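Local coordinates for sulfate transporter sulfate transporter family protein (PDB 4DGF), which probably carries sulfate or related anions across the membrane as a SulP-family transporter, the present chain being its STAS domain, at residues Glu25-Asn30 against Asp39-Val44; Arg113-Ile118 against Leu122-Leu127. One frame throughout, in Å; residues are numbered along the deposited sequence.

In the fold
Both contacts belong to the STAS domain, where helix 35-41 and helix 118-130 pack against one parallel sheet; they lie on opposite sides of the chain's centre, their own centres about 17 Å apart. Contact 1, at the surface, joins strand 24-28 to the end of helix 35-41 within a beta-alpha-beta unit; polar groups converge on a bound formic acid, probably as formate, beside an apolar patch in which Leu-41 and Val-44 meet the Tyr-27 ring. Contact 2, partly buried, seats helix 118-130 against the loop leading into it, chiefly through aromatic and aliphatic packing, with one helical hydrogen bond and one bridging water. Strand 24-28, at one edge of the sheet within this chain, connects the two: Tyr-27 serves contact 1, whereas CD1 of Ile-26 lies 4.1 Å from CD2 of Leu-122.

Contact 1 of 2, residues Glu25-Asn30 against Asp39-Val44; sequences EIYEIN and DRLKGV. With FMT (formic acid), chain D.
Strand 24-28 passes the last turn of helix 35-41 with Tyr-27 and Leu-41 nearest at 8.7 Å between their CA atoms, and the chain then leaves the helix through a type II beta turn, Leu-41 to Val-44. Tyr-27 makes most of the contact. With CG anti to the backbone N (chi1 -175°), its ring extends toward the helix, and CD1 of Leu-41 sits over the centre of one face, 4.2 Å from the centroid, a well-centred CH-pi contact. CG2 of Val-44 approaches CE1 of Tyr-27 obliquely at 4.0 Å. Leu-41 and Val-44 also touch Phe-76 of helix 67-83.

Beyond the ring, at the hydroxyl end of Tyr-27, the contact turns polar. Arg-40, bent at its third torsion, turns its guanidinium edge to a bound formic acid, its plane within 9° of that of the Tyr-27 ring. NE of Arg-40 reaches O1 of the ligand at 2.8 Å, nearly straight at 174°, and its NH2 reaches O2 at 2.9 Å, making a two-pronged grip. The hydroxyl OH of Tyr-27 donates to O1 (2.7 Å), while the backbone N of Asn-30 donates to O2 (2.8 Å). Each ligand oxygen thus accepts two hydrogen bonds, and donors from both segments meet on one small molecule, probably bound as formate. It probably came from the crystallisation liquor; its capture shows that this corner can hold a carboxyl group, without establishing a natural ligand.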
loop_
_atom_site.group_PDB
_atom_site.type_symbol
_atom_site.label_atom_id
_atom_site.label_comp_id
_atom_site.label_asym_id
_atom_site.label_seq_id
_atom_site.Cartn_x
_atom_site.Cartn_y
_atom_site.Cartn_z
ATOM N N GLU A 25 -8.994 -4.102 -1.311
ATOM C CA GLU A 25 -8.383 -4.802 -0.195
ATOM C C GLU A 25 -7.402 -3.848 0.509
ATOM O O GLU A 25 -6.818 -2.951 -0.124
ATOM C CB GLU A 25 -7.592 -5.969 -0.736
ATOM C CG GLU A 25 -7.056 -6.927 0.370
ATOM C CD GLU A 25 -8.135 -7.320 1.424
ATOM O OE1 GLU A 25 -8.827 -8.286 1.065
ATOM O OE2 GLU A 25 -8.261 -6.698 2.528
ATOM N N ILE A 26 -7.200 -4.074 1.807
ATOM C CA ILE A 26 -6.334 -3.202 2.636
ATOM C C ILE A 26 -5.383 -4.088 3.447
ATOM O O ILE A 26 -5.787 -5.132 4.000
ATOM C CB ILE A 26 -7.183 -2.297 3.531
ATOM C CG1 ILE A 26 -8.067 -1.330 2.637
ATOM C CG2 ILE A 26 -6.287 -1.461 4.445
ATOM C CD1 ILE A 26 -9.227 -0.753 3.342
ATOM N N TYR A 27 -4.126 -3.717 3.463
ATOM C CA TYR A 27 -3.106 -4.519 4.243
ATOM C C TYR A 27 -2.316 -3.532 5.055
ATOM O O TYR A 27 -1.827 -2.536 4.490
ATOM C CB TYR A 27 -2.170 -5.180 3.241
ATOM C CG TYR A 27 -1.141 -6.120 3.819
ATOM C CD1 TYR A 27 -1.279 -7.500 3.694
ATOM C CD2 TYR A 27 -0.011 -5.628 4.514
ATOM C CE1 TYR A 27 -0.364 -8.365 4.275
ATOM C CE2 TYR A 27 0.940 -6.506 5.109
ATOM C CZ TYR A 27 0.770 -7.894 4.949
ATOM O OH TYR A 27 1.723 -8.750 5.532
ATOM N N GLU A 28 -2.289 -3.715 6.370
ATOM C CA GLU A 28 -1.610 -2.786 7.245
ATOM C C GLU A 28 -0.273 -3.403 7.712
ATOM O O GLU A 28 -0.210 -4.536 8.199
ATOM C CB GLU A 28 -2.480 -2.433 8.440
ATOM C CG GLU A 28 -1.784 -1.473 9.410
ATOM C CD GLU A 28 -2.537 -1.240 10.713
ATOM O OE1 GLU A 28 -3.144 -2.184 11.223
ATOM O OE2 GLU A 28 -2.531 -0.108 11.267
ATOM N N ILE A 29 0.809 -2.619 7.583
ATOM C CA ILE A 29 2.112 -3.072 8.045
ATOM C C ILE A 29 2.297 -2.747 9.473
ATOM O O ILE A 29 2.004 -1.628 9.937
ATOM C CB ILE A 29 3.189 -2.447 7.160
ATOM C CG1 ILE A 29 3.066 -2.968 5.722
ATOM C CG2 ILE A 29 4.561 -2.812 7.696
ATOM C CD1 ILE A 29 3.742 -1.990 4.801
ATOM N N ASN A 30 2.889 -3.680 10.192
ATOM C CA ASN A 30 3.001 -3.531 11.627
ATOM C C ASN A 30 4.170 -2.654 12.193
ATOM O O ASN A 30 4.250 -2.483 13.433
ATOM C CB ASN A 30 3.090 -4.961 12.208
ATOM C CG ASN A 30 4.529 -5.418 12.315
ATOM O OD1 ASN A 30 5.323 -5.161 11.389
ATOM N ND2 ASN A 30 4.894 -6.054 13.444
ATOM N N ASP A 39 8.636 -10.856 4.342
ATOM C CA ASP A 39 8.282 -12.296 4.283
ATOM C C ASP A 39 6.755 -12.452 4.284
ATOM O O ASP A 39 6.194 -13.368 3.679
ATOM C CB ASP A 39 8.827 -13.027 5.503
ATOM C CG ASP A 39 9.832 -14.078 5.143
ATOM O OD1 ASP A 39 9.407 -14.955 4.316
ATOM O OD2 ASP A 39 11.006 -14.031 5.703
ATOM N N ARG A 40 6.091 -11.584 5.011
ATOM C CA ARG A 40 4.592 -11.659 5.088
ATOM C C ARG A 40 3.869 -11.047 3.864
ATOM O O ARG A 40 2.871 -11.606 3.375
ATOM C CB ARG A 40 4.107 -10.976 6.326
ATOM C CG ARG A 40 4.521 -11.704 7.566
ATOM C CD ARG A 40 3.943 -11.060 8.809
ATOM N NE ARG A 40 4.328 -9.683 9.115
ATOM C CZ ARG A 40 5.293 -9.328 9.939
ATOM N NH1 ARG A 40 6.101 -10.226 10.612
ATOM N NH2 ARG A 40 5.447 -8.069 10.197
ATOM N N LEU A 41 4.409 -9.995 3.268
ATOM C CA LEU A 41 3.761 -9.380 2.114
ATOM C C LEU A 41 3.948 -10.239 0.816
ATOM O O LEU A 41 3.094 -10.237 -0.139
ATOM C CB LEU A 41 4.281 -7.956 1.854
ATOM C CG LEU A 41 3.619 -7.207 0.668
ATOM C CD1 LEU A 41 2.073 -7.046 0.855
ATOM C CD2 LEU A 41 4.347 -5.851 0.557
ATOM N N LYS A 42 5.092 -10.939 0.784
ATOM C CA LYS A 42 5.431 -11.725 -0.431
ATOM C C LYS A 42 4.314 -12.615 -0.826
ATOM O O LYS A 42 3.903 -13.526 -0.099
ATOM C CB LYS A 42 6.687 -12.600 -0.264
ATOM C CG LYS A 42 7.218 -13.023 -1.657
ATOM C CD LYS A 42 8.547 -13.728 -1.550
ATOM C CE LYS A 42 9.182 -13.660 -2.927
ATOM N NZ LYS A 42 9.945 -14.900 -3.235
ATOM N N GLY A 43 3.892 -12.463 -2.082
ATOM C CA GLY A 43 2.951 -13.403 -2.649
ATOM C C GLY A 43 1.519 -13.213 -2.190
ATOM O O GLY A 43 0.636 -14.034 -2.552
ATOM N N VAL A 44 1.227 -12.127 -1.458
ATOM C CA VAL A 44 -0.124 -11.921 -0.998
ATOM C C VAL A 44 -1.143 -11.877 -2.139
ATOM O O VAL A 44 -2.222 -12.427 -1.991
ATOM C CB VAL A 44 -0.223 -10.628 -0.172
ATOM C CG1 VAL A 44 -1.663 -10.134 -0.104
ATOM C CG2 VAL A 44 0.277 -10.898 1.303
HETATM C C FMT D . 2.468 -6.795 8.338
HETATM O O1 FMT D . 2.950 -7.757 7.717
HETATM O O2 FMT D . 3.232 -6.349 9.282
#

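Contact 2 of 2, residues Arg113-Ile118 against Leu122-Leu127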
loop_
_atom_site.group_PDB
_atom_site.type_symbol
_atom_site.label_atom_id
_atom_site.label_comp_id
_atom_site.label_asym_id
_atom_site.label_seq_id
_atom_site.Cartn_x
_atom_site.Cartn_y
_atom_site.Cartn_z
ATOM N N ARG A 113 -0.709 8.080 -6.577
ATOM C CA ARG A 113 -1.055 6.836 -5.813
ATOM C C ARG A 113 -0.579 6.810 -4.332
ATOM O O ARG A 113 -0.797 5.777 -3.648
ATOM C CB ARG A 113 -0.435 5.631 -6.484
ATOM C CG ARG A 113 -0.660 5.499 -8.013
ATOM C CD ARG A 113 -1.891 4.765 -8.338
ATOM N NE ARG A 113 -1.926 4.310 -9.733
ATOM C CZ ARG A 113 -1.472 3.120 -10.128
ATOM N NH1 ARG A 113 -0.981 2.222 -9.217
ATOM N NH2 ARG A 113 -1.605 2.788 -11.391
ATOM N N VAL A 114 0.039 7.930 -3.847
ATOM C CA VAL A 114 0.698 7.921 -2.574
ATOM C C VAL A 114 -0.039 8.982 -1.738
ATOM O O VAL A 114 -0.139 10.183 -2.177
ATOM C CB VAL A 114 2.216 8.281 -2.741
ATOM C CG1 VAL A 114 2.890 8.238 -1.391
ATOM C CG2 VAL A 114 2.826 7.241 -3.695
ATOM N N PHE A 115 -0.514 8.589 -0.552
ATOM C CA PHE A 115 -1.279 9.439 0.340
ATOM C C PHE A 115 -0.762 9.515 1.750
ATOM O O PHE A 115 -0.171 8.548 2.217
ATOM C CB PHE A 115 -2.722 8.933 0.445
ATOM C CG PHE A 115 -3.403 8.840 -0.935
ATOM C CD1 PHE A 115 -4.152 9.922 -1.429
ATOM C CD2 PHE A 115 -3.175 7.739 -1.730
ATOM C CE1 PHE A 115 -4.708 9.847 -2.724
ATOM C CE2 PHE A 115 -3.709 7.706 -3.010
ATOM C CZ PHE A 115 -4.497 8.730 -3.492
ATOM N N ASP A 116 -1.062 10.640 2.458
ATOM C CA ASP A 116 -0.573 10.709 3.771
ATOM C C ASP A 116 -1.590 10.245 4.796
ATOM O O ASP A 116 -1.284 10.315 6.020
ATOM C CB ASP A 116 -0.075 12.106 4.133
ATOM C CG ASP A 116 -1.162 13.157 4.033
ATOM O OD1 ASP A 116 -2.348 12.809 4.063
ATOM O OD2 ASP A 116 -0.843 14.385 3.952
ATOM N N HIS A 117 -2.724 9.784 4.305
ATOM C CA HIS A 117 -3.845 9.465 5.183
ATOM C C HIS A 117 -4.765 8.500 4.482
ATOM O O HIS A 117 -5.112 8.655 3.273
ATOM C CB HIS A 117 -4.671 10.714 5.583
ATOM C CG HIS A 117 -5.497 10.493 6.874
ATOM N ND1 HIS A 117 -6.738 9.894 6.913
ATOM C CD2 HIS A 117 -5.179 10.755 8.208
ATOM C CE1 HIS A 117 -7.156 9.783 8.186
ATOM N NE2 HIS A 117 -6.225 10.288 8.977
ATOM N N ILE A 118 -5.285 7.554 5.296
ATOM C CA ILE A 118 -6.176 6.509 4.817
ATOM C C ILE A 118 -7.481 7.086 4.215
ATOM O O ILE A 118 -8.010 6.605 3.173
ATOM C CB ILE A 118 -6.494 5.461 5.928
ATOM C CG1 ILE A 118 -7.277 4.263 5.390
ATOM C CG2 ILE A 118 -7.234 6.083 7.153
ATOM C CD1 ILE A 118 -6.685 3.646 4.115
ATOM N N LEU A 122 -8.721 6.123 0.508
ATOM C CA LEU A 122 -10.041 5.520 0.340
ATOM C C LEU A 122 -10.945 6.310 -0.615
ATOM O O LEU A 122 -11.713 5.699 -1.444
ATOM C CB LEU A 122 -10.798 5.393 1.660
ATOM C CG LEU A 122 -10.386 4.127 2.420
ATOM C CD1 LEU A 122 -10.986 4.127 3.852
ATOM C CD2 LEU A 122 -10.660 2.762 1.756
ATOM N N ALA A 123 -10.891 7.600 -0.443
ATOM C CA ALA A 123 -11.645 8.492 -1.393
ATOM C C ALA A 123 -11.236 8.178 -2.836
ATOM O O ALA A 123 -12.074 8.062 -3.707
ATOM C CB ALA A 123 -11.374 9.929 -1.079
ATOM N N TYR A 124 -9.908 8.117 -3.114
ATOM C CA TYR A 124 -9.460 7.710 -4.408
ATOM C C TYR A 124 -9.796 6.286 -4.876
ATOM O O TYR A 124 -10.095 6.041 -6.045
ATOM C CB TYR A 124 -7.951 7.991 -4.470
ATOM C CG TYR A 124 -7.366 8.017 -5.818
ATOM C CD1 TYR A 124 -7.823 8.969 -6.768
ATOM C CD2 TYR A 124 -6.338 7.159 -6.194
ATOM C CE1 TYR A 124 -7.252 9.032 -8.034
ATOM C CE2 TYR A 124 -5.699 7.253 -7.468
ATOM C CZ TYR A 124 -6.189 8.191 -8.369
ATOM O OH TYR A 124 -5.655 8.303 -9.638
ATOM N N ALA A 125 -9.612 5.301 -4.013
ATOM C CA ALA A 125 -10.042 3.977 -4.256
ATOM C C ALA A 125 -11.550 3.899 -4.638
ATOM O O ALA A 125 -11.903 3.211 -5.551
ATOM C CB ALA A 125 -9.814 3.122 -2.974
ATOM N N LYS A 126 -12.392 4.627 -3.934
ATOM C CA LYS A 126 -13.793 4.653 -4.214
ATOM C C LYS A 126 -14.016 5.156 -5.646
ATOM O O LYS A 126 -14.817 4.586 -6.390
ATOM C CB LYS A 126 -14.524 5.544 -3.182
ATOM C CG LYS A 126 -16.070 5.571 -3.427
ATOM C CD LYS A 126 -16.815 6.064 -2.206
ATOM C CE LYS A 126 -18.345 5.854 -2.359
ATOM N NZ LYS A 126 -18.791 6.949 -3.282
ATOM N N LEU A 127 -13.316 6.202 -6.020
ATOM C CA LEU A 127 -13.459 6.820 -7.349
ATOM C C LEU A 127 -13.033 5.806 -8.415
ATOM O O LEU A 127 -13.752 5.561 -9.399
ATOM C CB LEU A 127 -12.676 8.125 -7.372
ATOM C CG LEU A 127 -12.545 8.959 -8.665
ATOM C CD1 LEU A 127 -12.122 10.344 -8.184
ATOM C CD2 LEU A 127 -11.461 8.442 -9.623
HETATM O O HOH W 1 -3.693 6.683 -10.637
#
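Phe-115 drives the edge of its ring at Tyr-124: CZ of Phe-115 lies 3.6 Å from CD2 of Tyr-124 and 3.7 Å from its CB, so the root of the tyrosine side chain is touched as well as its ring. The rings meet at a slant, their planes 46° apart and their centroids 5.7 Å apart. Tyr-124 holds CG anti to its own N (chi1 -163°), which sends the ring toward the loop and carries its hydroxyl to a water. That water lies in the ring plane, 2.7 Å from OH of Tyr-124, and accepts from NE of Arg-113 at 3.1 Å, bridging the two segments.

The loop here delivers the chain into helix 118-130, which packs over the parallel sheet of the STAS fold: His-117 is the N-cap, its ND1 bonded to the backbone N of Asp-119, and Ile-118 and Leu-122 both touch Ile-56 of strand 54-58. One turn into the helix, Leu-122 N donates to Ile-118 O at 2.8 Å and 164°, almost in line with the carbonyl. Beside this bond the two aliphatic chains cross obliquely, CG1 of Ile-118 lying 4.0 Å from CD1 of Leu-122.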